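Beta-N-acetylhexosaminidase (Mycobacterium smegmatis, PDB 4YYF) probably catalyses the hydrolysis of terminal non-reducing N-acetyl-D-hexosamine residues in N-acetyl-beta-D-hexosaminides, as a member of glycosyl hydrolase family 3. Local coordinates at residues V220-L225 / Q253-T258; E134-A139 / Y189-R194; A243-M248 / P281-L286. The protein carries 1 engineered substitution. All blocks are in the same frame, centred on the assembly; numbering follows the deposited sequence.

Three contacts illustrate how strands, helices and loops of a TIM barrel are joined at different levels. Contact 2 comes first along the chain: helix 132-148 meets helix 179-196, closing a loop that contains strand 153-154. Only after it is complete does contact 1 open at 220-225. Contact 3 opens at 243-248 before contact 1 closes at 253-258, and itself closes at 281-286, so these two cross. Contact 1 ties together the loops after strands 199-205 and 246-249, contact 2 joins two outer helices, and contact 3 brings strand 246-249 beside the approach to strand 287-289. Contacts 2 and 3 touch, Arg194 NE donating to Pro244 O; contact 1 stands apart from both.

Contact 1 of 3, residues V220-L225 / Q253-T258; sequences VTTPPL and QVPGLT
Two beta-alpha loops of the TIM barrel, one after strand 199-205 and the other after strand 246-249, join where Thr221 and Gln253 form a single backbone bridge in the parallel pattern. Gln253 pairs through both its backbone N and its backbone O: the N bonds to Val220 O (2.8 Å), and the O receives Thr222 N (2.9 Å). The Gln253 side chain reinforces this pairing from one end, because NE2 and the backbone N of Val220 both donate to the same water. A third backbone bond, Leu225 N to Pro255 O (2.9 Å), fastens the first turn of helix 225-229, for which Pro224 is the N-cap residue.

Between these ties the Pro255 ring wedges in, its CG 3.7 Å from Thr221 CG2 and its CD 3.2 Å from Thr222 O. Thr222 OG1 sits between its own backbone N and carbonyl carbon (chi1 68°), a placement that lets it donate to Pro223 O while facing Val254 CG1 at 3.6 Å. Farther along, Leu225 CD2 meets Leu257 CD1 at 4.2 Å, and both leucines also lean on helix 267-275. The contact thus joins two loops that follow adjacent parallel strands, at the C-terminal end of the strands of a TIM barrel.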
ATOM      1  N   VAL A 220      -7.355 -13.141 -10.977  1.00 26.78           N
ATOM      2  CA  VAL A 220      -7.483 -12.356 -12.199  1.00 24.51           C
ATOM      3  C   VAL A 220      -6.159 -12.362 -12.971  1.00 27.09           C
ATOM      4  O   VAL A 220      -5.093 -12.588 -12.384  1.00 22.45           O
ATOM      5  CB  VAL A 220      -7.908 -10.891 -11.908  1.00 24.10           C
ATOM      6  CG1 VAL A 220      -9.207 -10.844 -11.120  1.00 26.92           C
ATOM      7  CG2 VAL A 220      -6.810 -10.137 -11.165  1.00 19.87           C
ATOM      8  N   THR A 221      -6.245 -12.111 -14.278  1.00 28.07           N
ATOM      9  CA  THR A 221      -5.082 -12.094 -15.170  1.00 28.61           C
ATOM     10  C   THR A 221      -4.987 -10.766 -15.936  1.00 26.17           C
ATOM     11  O   THR A 221      -6.000 -10.225 -16.381  1.00 25.01           O
ATOM     12  CB  THR A 221      -5.161 -13.254 -16.187  1.00 29.39           C
ATOM     13  OG1 THR A 221      -5.312 -14.487 -15.483  1.00 31.05           O
ATOM     14  CG2 THR A 221      -3.895 -13.331 -17.049  1.00 26.38           C
ATOM     15  N   THR A 222      -3.773 -10.248 -16.101  1.00 24.77           N
ATOM     16  CA  THR A 222      -3.558  -9.036 -16.891  1.00 25.24           C
ATOM     17  C   THR A 222      -3.172  -9.402 -18.323  1.00 26.92           C
ATOM     18  O   THR A 222      -2.929 -10.575 -18.614  1.00 25.61           O
ATOM     19  CB  THR A 222      -2.385  -8.236 -16.332  1.00 23.62           C
ATOM     20  OG1 THR A 222      -1.183  -8.974 -16.564  1.00 22.83           O
ATOM     21  CG2 THR A 222      -2.551  -7.967 -14.848  1.00 21.61           C
ATOM     22  N   PRO A 223      -3.087  -8.395 -19.220  1.00 24.36           N
ATOM     23  CA  PRO A 223      -2.413  -8.638 -20.500  1.00 25.48           C
ATOM     24  C   PRO A 223      -0.961  -9.049 -20.240  1.00 25.11           C
ATOM     25  O   PRO A 223      -0.461  -8.808 -19.143  1.00 24.23           O
ATOM     26  CB  PRO A 223      -2.445  -7.260 -21.172  1.00 26.95           C
ATOM     27  CG  PRO A 223      -3.636  -6.580 -20.577  1.00 28.97           C
ATOM     28  CD  PRO A 223      -3.682  -7.042 -19.155  1.00 25.55           C
ATOM     29  N   PRO A 224      -0.287  -9.660 -21.228  1.00 27.10           N
ATOM     30  CA  PRO A 224       1.092 -10.100 -20.981  1.00 23.65           C
ATOM     31  C   PRO A 224       2.030  -8.939 -20.671  1.00 25.88           C
ATOM     32  O   PRO A 224       1.726  -7.792 -21.016  1.00 24.62           O
ATOM     33  CB  PRO A 224       1.500 -10.748 -22.311  1.00 25.30           C
ATOM     34  CG  PRO A 224       0.204 -11.118 -22.973  1.00 29.31           C
ATOM     35  CD  PRO A 224      -0.767 -10.053 -22.567  1.00 28.98           C
ATOM     36  N   LEU A 225       3.157  -9.237 -20.028  1.00 25.41           N
ATOM     37  CA  LEU A 225       4.130  -8.215 -19.653  1.00 24.54           C
ATOM     38  C   LEU A 225       4.531  -7.300 -20.804  1.00 24.98           C
ATOM     39  O   LEU A 225       4.645  -6.091 -20.620  1.00 21.70           O
ATOM     40  CB  LEU A 225       5.391  -8.862 -19.061  1.00 27.18           C
ATOM     41  CG  LEU A 225       6.538  -7.915 -18.694  1.00 26.23           C
ATOM     42  CD1 LEU A 225       6.125  -6.898 -17.618  1.00 23.11           C
ATOM     43  CD2 LEU A 225       7.770  -8.715 -18.257  1.00 26.21           C
ATOM     44  N   GLN A 253      -2.415 -12.046 -11.768  1.00 22.02           N
ATOM     45  CA  GLN A 253      -1.430 -12.911 -12.405  1.00 22.54           C
ATOM     46  C   GLN A 253      -1.016 -12.255 -13.721  1.00 25.87           C
ATOM     47  O   GLN A 253      -1.875 -11.802 -14.484  1.00 23.96           O
ATOM     48  CB  GLN A 253      -2.038 -14.287 -12.680  1.00 21.06           C
ATOM     49  CG  GLN A 253      -2.466 -15.013 -11.412  1.00 27.58           C
ATOM     50  CD  GLN A 253      -3.470 -16.114 -11.674  1.00 30.46           C
ATOM     51  OE1 GLN A 253      -3.190 -17.059 -12.406  1.00 30.09           O
ATOM     52  NE2 GLN A 253      -4.658 -15.989 -11.078  1.00 32.84           N
ATOM     53  N   VAL A 254       0.288 -12.198 -13.983  1.00 21.33           N
ATOM     54  CA  VAL A 254       0.797 -11.540 -15.190  1.00 22.19           C
ATOM     55  C   VAL A 254       1.511 -12.533 -16.107  1.00 24.91           C
ATOM     56  O   VAL A 254       2.579 -13.030 -15.752  1.00 28.11           O
ATOM     57  CB  VAL A 254       1.806 -10.417 -14.824  1.00 20.14           C
ATOM     58  CG1 VAL A 254       2.274  -9.665 -16.079  1.00 22.52           C
ATOM     59  CG2 VAL A 254       1.223  -9.458 -13.787  1.00 20.18           C
ATOM     60  N   PRO A 255       0.936 -12.815 -17.298  1.00 26.60           N
ATOM     61  CA  PRO A 255       1.603 -13.713 -18.255  1.00 30.36           C
ATOM     62  C   PRO A 255       2.951 -13.141 -18.679  1.00 28.29           C
ATOM     63  O   PRO A 255       3.043 -11.942 -18.939  1.00 26.70           O
ATOM     64  CB  PRO A 255       0.643 -13.740 -19.457  1.00 29.89           C
ATOM     65  CG  PRO A 255      -0.688 -13.268 -18.907  1.00 31.32           C
ATOM     66  CD  PRO A 255      -0.331 -12.281 -17.830  1.00 28.60           C
ATOM     67  N   GLY A 256       3.983 -13.983 -18.729  1.00 28.28           N
ATOM     68  CA  GLY A 256       5.318 -13.527 -19.069  1.00 27.42           C
ATOM     69  C   GLY A 256       6.051 -12.906 -17.895  1.00 29.58           C
ATOM     70  O   GLY A 256       7.175 -12.426 -18.046  1.00 27.63           O
ATOM     71  N   LEU A 257       5.426 -12.905 -16.720  1.00 29.34           N
ATOM     72  CA  LEU A 257       6.077 -12.356 -15.528  1.00 30.13           C
ATOM     73  C   LEU A 257       5.908 -13.262 -14.312  1.00 27.23           C
ATOM     74  O   LEU A 257       6.893 -13.735 -13.754  1.00 28.83           O
ATOM     75  CB  LEU A 257       5.578 -10.939 -15.208  1.00 26.83           C
ATOM     76  CG  LEU A 257       6.213 -10.285 -13.969  1.00 22.96           C
ATOM     77  CD1 LEU A 257       7.701  -9.996 -14.214  1.00 23.16           C
ATOM     78  CD2 LEU A 257       5.478  -9.005 -13.548  1.00 19.40           C
ATOM     79  N   THR A 258       4.664 -13.509 -13.911  1.00 26.18           N
ATOM     80  CA  THR A 258       4.392 -14.217 -12.653  1.00 25.16           C
ATOM     81  C   THR A 258       3.801 -15.600 -12.852  1.00 28.15           C
ATOM     82  O   THR A 258       3.601 -16.329 -11.884  1.00 25.78           O
ATOM     83  CB  THR A 258       3.411 -13.435 -11.755  1.00 26.59           C
ATOM     84  OG1 THR A 258       2.080 -13.570 -12.267  1.00 27.20           O
ATOM     85  CG2 THR A 258       3.773 -11.986 -11.725  1.00 26.59           C
TER
HETATM   86  O   HOH W   1      -4.844 -13.451  -9.267  1.00 24.71           O

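Contact 2 of 3, residues E134-A139 / Y189-R194; sequences EVYGIA and YARGLR
Tyr136 and Arg191 lie flat against each other where helices 132-148 and 179-196, neighbours in the outer layer of the beta/alpha barrel, pack side by side. The guanidinium is almost parallel to the phenol ring, the planes 3° apart and the centres 4.3 Å, in a cation-pi stack offset so that NH1 stands over the rim of the ring near CD1. Arg191 reaches this position by a bend at chi3 (43°), which folds the end of the chain back across the tyrosine. The phenol oxygen is anchored separately, by a hydrogen bond to Asp195.

The second aromatic group is used differently. Ala139 CB sits over the centre of one face of Tyr189, 3.7 Å from the ring centroid and close to its normal, a CH-pi contact, while Val135 CG1 comes up at the ring edge, 3.7 Å from CD2. The Tyr189 hydroxyl bonds to Gln120, so its polar end is held as well as its ring.

Close approach of the helices, 7.2 Å between the segment axes at a crossing angle of -35°, depends on small residues: Ala139 faces Gly192, the two CA atoms 4.6 Å apart. At this narrow point Ala139 CB also lies only 3.3 Å from Tyr189 O.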
ATOM      1  N   GLU A 134      -4.932  22.107 -10.651  1.00 20.68           N
ATOM      2  CA  GLU A 134      -6.087  22.067  -9.755  1.00 19.86           C
ATOM      3  C   GLU A 134      -6.122  20.774  -8.948  1.00 18.48           C
ATOM      4  O   GLU A 134      -6.468  20.783  -7.757  1.00 21.02           O
ATOM      5  CB  GLU A 134      -7.389  22.242 -10.545  1.00 18.96           C
ATOM      6  CG  GLU A 134      -7.599  23.656 -11.043  1.00 24.20           C
ATOM      7  CD  GLU A 134      -8.843  23.810 -11.886  1.00 28.40           C
ATOM      8  OE1 GLU A 134      -9.078  22.967 -12.771  1.00 26.50           O
ATOM      9  OE2 GLU A 134      -9.590  24.780 -11.663  1.00 33.80           O
ATOM     10  N   VAL A 135      -5.766  19.662  -9.589  1.00 17.61           N
ATOM     11  CA  VAL A 135      -5.744  18.370  -8.893  1.00 16.72           C
ATOM     12  C   VAL A 135      -4.644  18.369  -7.830  1.00 19.43           C
ATOM     13  O   VAL A 135      -4.836  17.846  -6.725  1.00 18.18           O
ATOM     14  CB  VAL A 135      -5.599  17.167  -9.887  1.00 18.01           C
ATOM     15  CG1 VAL A 135      -5.365  15.861  -9.141  1.00 17.81           C
ATOM     16  CG2 VAL A 135      -6.853  17.042 -10.755  1.00 19.22           C
ATOM     17  N   TYR A 136      -3.507  18.990  -8.145  1.00 19.93           N
ATOM     18  CA  TYR A 136      -2.446  19.144  -7.153  1.00 19.41           C
ATOM     19  C   TYR A 136      -2.992  19.838  -5.898  1.00 15.55           C
ATOM     20  O   TYR A 136      -2.784  19.365  -4.778  1.00 13.98           O
ATOM     21  CB  TYR A 136      -1.251  19.932  -7.715  1.00 17.83           C
ATOM     22  CG  TYR A 136      -0.295  20.372  -6.625  1.00 19.55           C
ATOM     23  CD1 TYR A 136       0.632  19.486  -6.092  1.00 19.46           C
ATOM     24  CD2 TYR A 136      -0.329  21.668  -6.121  1.00 19.70           C
ATOM     25  CE1 TYR A 136       1.504  19.879  -5.081  1.00 19.90           C
ATOM     26  CE2 TYR A 136       0.531  22.073  -5.108  1.00 21.14           C
ATOM     27  CZ  TYR A 136       1.441  21.176  -4.593  1.00 24.34           C
ATOM     28  OH  TYR A 136       2.298  21.575  -3.590  1.00 21.72           O
ATOM     29  N   GLY A 137      -3.695  20.945  -6.103  1.00 15.34           N
ATOM     30  CA  GLY A 137      -4.257  21.721  -5.005  1.00 19.30           C
ATOM     31  C   GLY A 137      -5.293  20.951  -4.207  1.00 18.75           C
ATOM     32  O   GLY A 137      -5.369  21.075  -2.986  1.00 14.82           O
ATOM     33  N   ILE A 138      -6.107  20.156  -4.894  1.00 17.01           N
ATOM     34  CA  ILE A 138      -7.100  19.338  -4.210  1.00 18.95           C
ATOM     35  C   ILE A 138      -6.420  18.299  -3.313  1.00 18.10           C
ATOM     36  O   ILE A 138      -6.806  18.118  -2.150  1.00 17.25           O
ATOM     37  CB  ILE A 138      -8.024  18.645  -5.213  1.00 18.13           C
ATOM     38  CG1 ILE A 138      -8.946  19.674  -5.868  1.00 16.78           C
ATOM     39  CG2 ILE A 138      -8.844  17.573  -4.523  1.00 15.87           C
ATOM     40  CD1 ILE A 138      -9.775  19.115  -7.027  1.00 21.73           C
ATOM     41  N   ALA A 139      -5.399  17.630  -3.850  1.00 19.06           N
ATOM     42  CA  ALA A 139      -4.661  16.617  -3.104  1.00 15.89           C
ATOM     43  C   ALA A 139      -3.909  17.215  -1.922  1.00 15.31           C
ATOM     44  O   ALA A 139      -3.850  16.615  -0.846  1.00 16.80           O
ATOM     45  CB  ALA A 139      -3.688  15.873  -4.027  1.00 14.31           C
ATOM     46  N   TYR A 189      -1.528  14.365  -8.159  1.00 15.32           N
ATOM     47  CA  TYR A 189      -2.206  13.948  -6.939  1.00 16.86           C
ATOM     48  C   TYR A 189      -1.162  13.484  -5.920  1.00 16.76           C
ATOM     49  O   TYR A 189      -1.251  13.805  -4.732  1.00 14.63           O
ATOM     50  CB  TYR A 189      -3.262  12.848  -7.209  1.00 15.32           C
ATOM     51  CG  TYR A 189      -4.364  12.822  -6.159  1.00 16.01           C
ATOM     52  CD1 TYR A 189      -4.164  12.204  -4.927  1.00 18.69           C
ATOM     53  CD2 TYR A 189      -5.591  13.445  -6.385  1.00 17.06           C
ATOM     54  CE1 TYR A 189      -5.170  12.208  -3.943  1.00 16.93           C
ATOM     55  CE2 TYR A 189      -6.606  13.439  -5.409  1.00 15.23           C
ATOM     56  CZ  TYR A 189      -6.380  12.819  -4.202  1.00 19.24           C
ATOM     57  OH  TYR A 189      -7.365  12.817  -3.233  1.00 19.82           O
ATOM     58  N   ALA A 190      -0.176  12.725  -6.385  1.00 15.42           N
ATOM     59  CA  ALA A 190       0.870  12.218  -5.491  1.00 15.13           C
ATOM     60  C   ALA A 190       1.684  13.377  -4.925  1.00 17.68           C
ATOM     61  O   ALA A 190       2.051  13.377  -3.742  1.00 14.98           O
ATOM     62  CB  ALA A 190       1.773  11.210  -6.212  1.00 10.86           C
ATOM     63  N   ARG A 191       1.946  14.373  -5.772  1.00 13.95           N
ATOM     64  CA  ARG A 191       2.762  15.516  -5.387  1.00 15.22           C
ATOM     65  C   ARG A 191       2.047  16.334  -4.300  1.00 16.72           C
ATOM     66  O   ARG A 191       2.683  16.835  -3.366  1.00 15.68           O
ATOM     67  CB  ARG A 191       3.099  16.362  -6.636  1.00 15.53           C
ATOM     68  CG  ARG A 191       4.105  17.481  -6.399  1.00 22.11           C
ATOM     69  CD  ARG A 191       4.637  18.059  -7.719  1.00 27.84           C
ATOM     70  NE  ARG A 191       3.584  18.250  -8.722  1.00 34.66           N
ATOM     71  CZ  ARG A 191       2.949  19.398  -8.947  1.00 39.37           C
ATOM     72  NH1 ARG A 191       3.250  20.487  -8.244  1.00 36.32           N
ATOM     73  NH2 ARG A 191       2.010  19.454  -9.887  1.00 41.37           N
ATOM     74  N   GLY A 192       0.725  16.456  -4.428  1.00 15.63           N
ATOM     75  CA  GLY A 192      -0.086  17.169  -3.448  1.00 14.84           C
ATOM     76  C   GLY A 192      -0.059  16.478  -2.103  1.00 12.69           C
ATOM     77  O   GLY A 192       0.139  17.123  -1.071  1.00 15.11           O
ATOM     78  N   LEU A 193      -0.224  15.158  -2.109  1.00 11.45           N
ATOM     79  CA  LEU A 193      -0.159  14.384  -0.868  1.00 13.22           C
ATOM     80  C   LEU A 193       1.206  14.524  -0.229  1.00 15.58           C
ATOM     81  O   LEU A 193       1.323  14.786   0.970  1.00 15.80           O
ATOM     82  CB  LEU A 193      -0.442  12.901  -1.145  1.00 14.05           C
ATOM     83  CG  LEU A 193      -1.866  12.519  -1.550  1.00 14.69           C
ATOM     84  CD1 LEU A 193      -1.930  11.017  -1.807  1.00 14.23           C
ATOM     85  CD2 LEU A 193      -2.883  12.912  -0.476  1.00 13.74           C
ATOM     86  N   ARG A 194       2.244  14.334  -1.044  1.00 15.11           N
ATOM     87  CA  ARG A 194       3.634  14.441  -0.606  1.00 15.54           C
ATOM     88  C   ARG A 194       3.918  15.813   0.010  1.00 15.66           C
ATOM     89  O   ARG A 194       4.572  15.913   1.059  1.00 14.86           O
ATOM     90  CB  ARG A 194       4.566  14.177  -1.821  1.00 17.15           C
ATOM     91  CG  ARG A 194       6.043  14.457  -1.649  1.00 16.59           C
ATOM     92  CD  ARG A 194       6.831  14.056  -2.943  1.00 14.58           C
ATOM     93  NE  ARG A 194       6.385  12.730  -3.369  1.00 16.38           N
ATOM     94  CZ  ARG A 194       5.804  12.443  -4.528  1.00 19.26           C
ATOM     95  NH1 ARG A 194       5.397  11.200  -4.751  1.00 15.64           N
ATOM     96  NH2 ARG A 194       5.641  13.376  -5.460  1.00 16.81           N
TER

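Contact 3 of 3, residues A243-M248 / P281-L286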
ATOM      1  N   ALA A 243      10.291  11.272  -4.939  1.00 23.08           N
ATOM      2  CA  ALA A 243      10.299  10.798  -3.555  1.00 23.43           C
ATOM      3  C   ALA A 243       9.890  11.896  -2.569  1.00 22.16           C
ATOM      4  O   ALA A 243      10.080  13.080  -2.846  1.00 22.21           O
ATOM      5  CB  ALA A 243      11.675  10.284  -3.211  1.00 23.45           C
ATOM      6  N   PRO A 244       9.339  11.514  -1.406  1.00 21.91           N
ATOM      7  CA  PRO A 244       9.029  10.138  -0.996  1.00 21.29           C
ATOM      8  C   PRO A 244       7.794   9.586  -1.696  1.00 16.49           C
ATOM      9  O   PRO A 244       6.818  10.299  -1.977  1.00 14.19           O
ATOM     10  CB  PRO A 244       8.791  10.253   0.513  1.00 20.84           C
ATOM     11  CG  PRO A 244       8.408  11.669   0.734  1.00 24.15           C
ATOM     12  CD  PRO A 244       9.134  12.481  -0.311  1.00 22.45           C
ATOM     13  N   VAL A 245       7.853   8.296  -1.994  1.00 14.48           N
ATOM     14  CA  VAL A 245       6.746   7.625  -2.641  1.00 14.70           C
ATOM     15  C   VAL A 245       6.911   6.136  -2.352  1.00 14.68           C
ATOM     16  O   VAL A 245       8.027   5.659  -2.142  1.00 15.02           O
ATOM     17  CB  VAL A 245       6.729   7.918  -4.174  1.00 16.44           C
ATOM     18  CG1 VAL A 245       7.901   7.230  -4.880  1.00 14.48           C
ATOM     19  CG2 VAL A 245       5.391   7.502  -4.805  1.00 16.86           C
ATOM     20  N   ALA A 246       5.798   5.421  -2.301  1.00 12.40           N
ATOM     21  CA  ALA A 246       5.802   3.976  -2.120  1.00 13.73           C
ATOM     22  C   ALA A 246       5.037   3.368  -3.279  1.00 14.24           C
ATOM     23  O   ALA A 246       4.389   4.077  -4.035  1.00 16.20           O
ATOM     24  CB  ALA A 246       5.165   3.574  -0.788  1.00 12.67           C
ATOM     25  N   VAL A 247       5.127   2.052  -3.427  1.00 12.42           N
ATOM     26  CA  VAL A 247       4.386   1.348  -4.464  1.00 13.43           C
ATOM     27  C   VAL A 247       3.617   0.220  -3.784  1.00 15.10           C
ATOM     28  O   VAL A 247       4.125  -0.392  -2.845  1.00 15.55           O
ATOM     29  CB  VAL A 247       5.340   0.770  -5.531  1.00 15.74           C
ATOM     30  CG1 VAL A 247       4.593  -0.194  -6.506  1.00 14.53           C
ATOM     31  CG2 VAL A 247       6.038   1.900  -6.321  1.00 16.35           C
HETATM   32  N   MSE A 248       2.385  -0.029  -4.234  1.00 14.08           N
HETATM   33  CA  MSE A 248       1.636  -1.211  -3.806  1.00 14.04           C
HETATM   34  C   MSE A 248       1.495  -2.197  -4.967  1.00 17.02           C
HETATM   35  O   MSE A 248       1.059  -1.826  -6.058  1.00 16.90           O
HETATM   36  CB  MSE A 248       0.239  -0.826  -3.319  1.00 11.38           C
HETATM   37  CG  MSE A 248      -0.655  -2.036  -2.963  1.00 16.73           C
HETATM   38 SE   MSE A 248      -2.404  -1.455  -2.271  0.74 21.53          SE
HETATM   39  CE  MSE A 248      -1.833  -0.971  -0.509  1.00 18.55           C
ATOM     40  N   PRO A 281      13.805   3.807 -13.622  1.00 28.81           N
ATOM     41  CA  PRO A 281      14.944   3.531 -12.743  1.00 28.53           C
ATOM     42  C   PRO A 281      14.547   2.543 -11.651  1.00 24.76           C
ATOM     43  O   PRO A 281      13.408   2.592 -11.181  1.00 22.03           O
ATOM     44  CB  PRO A 281      15.254   4.903 -12.134  1.00 29.13           C
ATOM     45  CG  PRO A 281      13.984   5.699 -12.315  1.00 36.87           C
ATOM     46  CD  PRO A 281      13.412   5.224 -13.602  1.00 31.95           C
ATOM     47  N   GLY A 282      15.469   1.658 -11.266  1.00 18.70           N
ATOM     48  CA  GLY A 282      15.202   0.675 -10.228  1.00 19.80           C
ATOM     49  C   GLY A 282      14.733   1.353  -8.952  1.00 21.93           C
ATOM     50  O   GLY A 282      15.338   2.331  -8.503  1.00 25.71           O
ATOM     51  N   PHE A 283      13.658   0.834  -8.365  1.00 16.94           N
ATOM     52  CA  PHE A 283      13.008   1.487  -7.232  1.00 14.46           C
ATOM     53  C   PHE A 283      13.522   0.934  -5.914  1.00 18.44           C
ATOM     54  O   PHE A 283      13.483  -0.278  -5.686  1.00 19.66           O
ATOM     55  CB  PHE A 283      11.487   1.293  -7.332  1.00 14.20           C
ATOM     56  CG  PHE A 283      10.710   1.933  -6.211  1.00 17.47           C
ATOM     57  CD1 PHE A 283      10.731   3.313  -6.031  1.00 17.30           C
ATOM     58  CD2 PHE A 283       9.939   1.159  -5.355  1.00 18.83           C
ATOM     59  CE1 PHE A 283      10.002   3.911  -5.006  1.00 16.28           C
ATOM     60  CE2 PHE A 283       9.208   1.743  -4.323  1.00 16.42           C
ATOM     61  CZ  PHE A 283       9.236   3.121  -4.153  1.00 15.42           C
ATOM     62  N   GLY A 284      13.991   1.824  -5.041  1.00 20.22           N
ATOM     63  CA  GLY A 284      14.567   1.416  -3.772  1.00 13.79           C
ATOM     64  C   GLY A 284      13.698   1.750  -2.569  1.00 15.56           C
ATOM     65  O   GLY A 284      14.089   1.497  -1.437  1.00 18.80           O
ATOM     66  N   GLY A 285      12.515   2.305  -2.809  1.00 15.77           N
ATOM     67  CA  GLY A 285      11.631   2.672  -1.722  1.00 15.14           C
ATOM     68  C   GLY A 285      10.717   1.560  -1.240  1.00 14.16           C
ATOM     69  O   GLY A 285      10.894   0.377  -1.563  1.00 15.76           O
ATOM     70  N   LEU A 286       9.725   1.961  -0.452  1.00 14.34           N
ATOM     71  CA  LEU A 286       8.859   1.040   0.255  1.00 14.58           C
ATOM     72  C   LEU A 286       7.819   0.417  -0.667  1.00 15.17           C
ATOM     73  O   LEU A 286       7.173   1.106  -1.463  1.00 15.46           O
ATOM     74  CB  LEU A 286       8.149   1.790   1.383  1.00 16.54           C
ATOM     75  CG  LEU A 286       7.478   0.954   2.466  1.00 19.52           C
ATOM     76  CD1 LEU A 286       8.547   0.165   3.208  1.00 13.75           C
ATOM     77  CD2 LEU A 286       6.691   1.855   3.425  1.00 17.52           C
TER
HETATM   78  O   HOH W   2       9.470   4.833  -0.068  1.00 19.01           O
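Backbone pairing sets the frame as Val247, in strand 246-249, donates its N-H to Leu286 O at 3.0 Å. Two residues back along the chain, at Val245, a water takes over from direct pairing, donating to Val245 O (2.7 Å) and accepting from Leu286 N (2.9 Å). A single molecule thus serves two buried backbone groups that stand too far apart to bond each other.

Aromatic packing fills the next layer. The ring of Phe283 is held between two partners on opposite faces: Val247 CG2 makes a CH-pi contact 4.1 Å from the centroid, and Gly285 N of its own segment lies over the centre of the other side. Val245 O comes in at the ring edge, 3.5 Å from CZ. The phenylalanine reaches the strand because CG is swung away from its own backbone N (chi1 -180°).

Aliphatic contacts complete the join, with Val245 CG1 touching Phe283 CE1 at 3.9 Å and Ala246 CB opposite Leu286 CB at 4.1 Å. Beyond, Leu273 of helix 267-275 packs on both Val247 and Phe283, Leu286 rests on helix 345-357, and strand 246-249 runs parallel between strands 199-205 and 287-289 of the barrel.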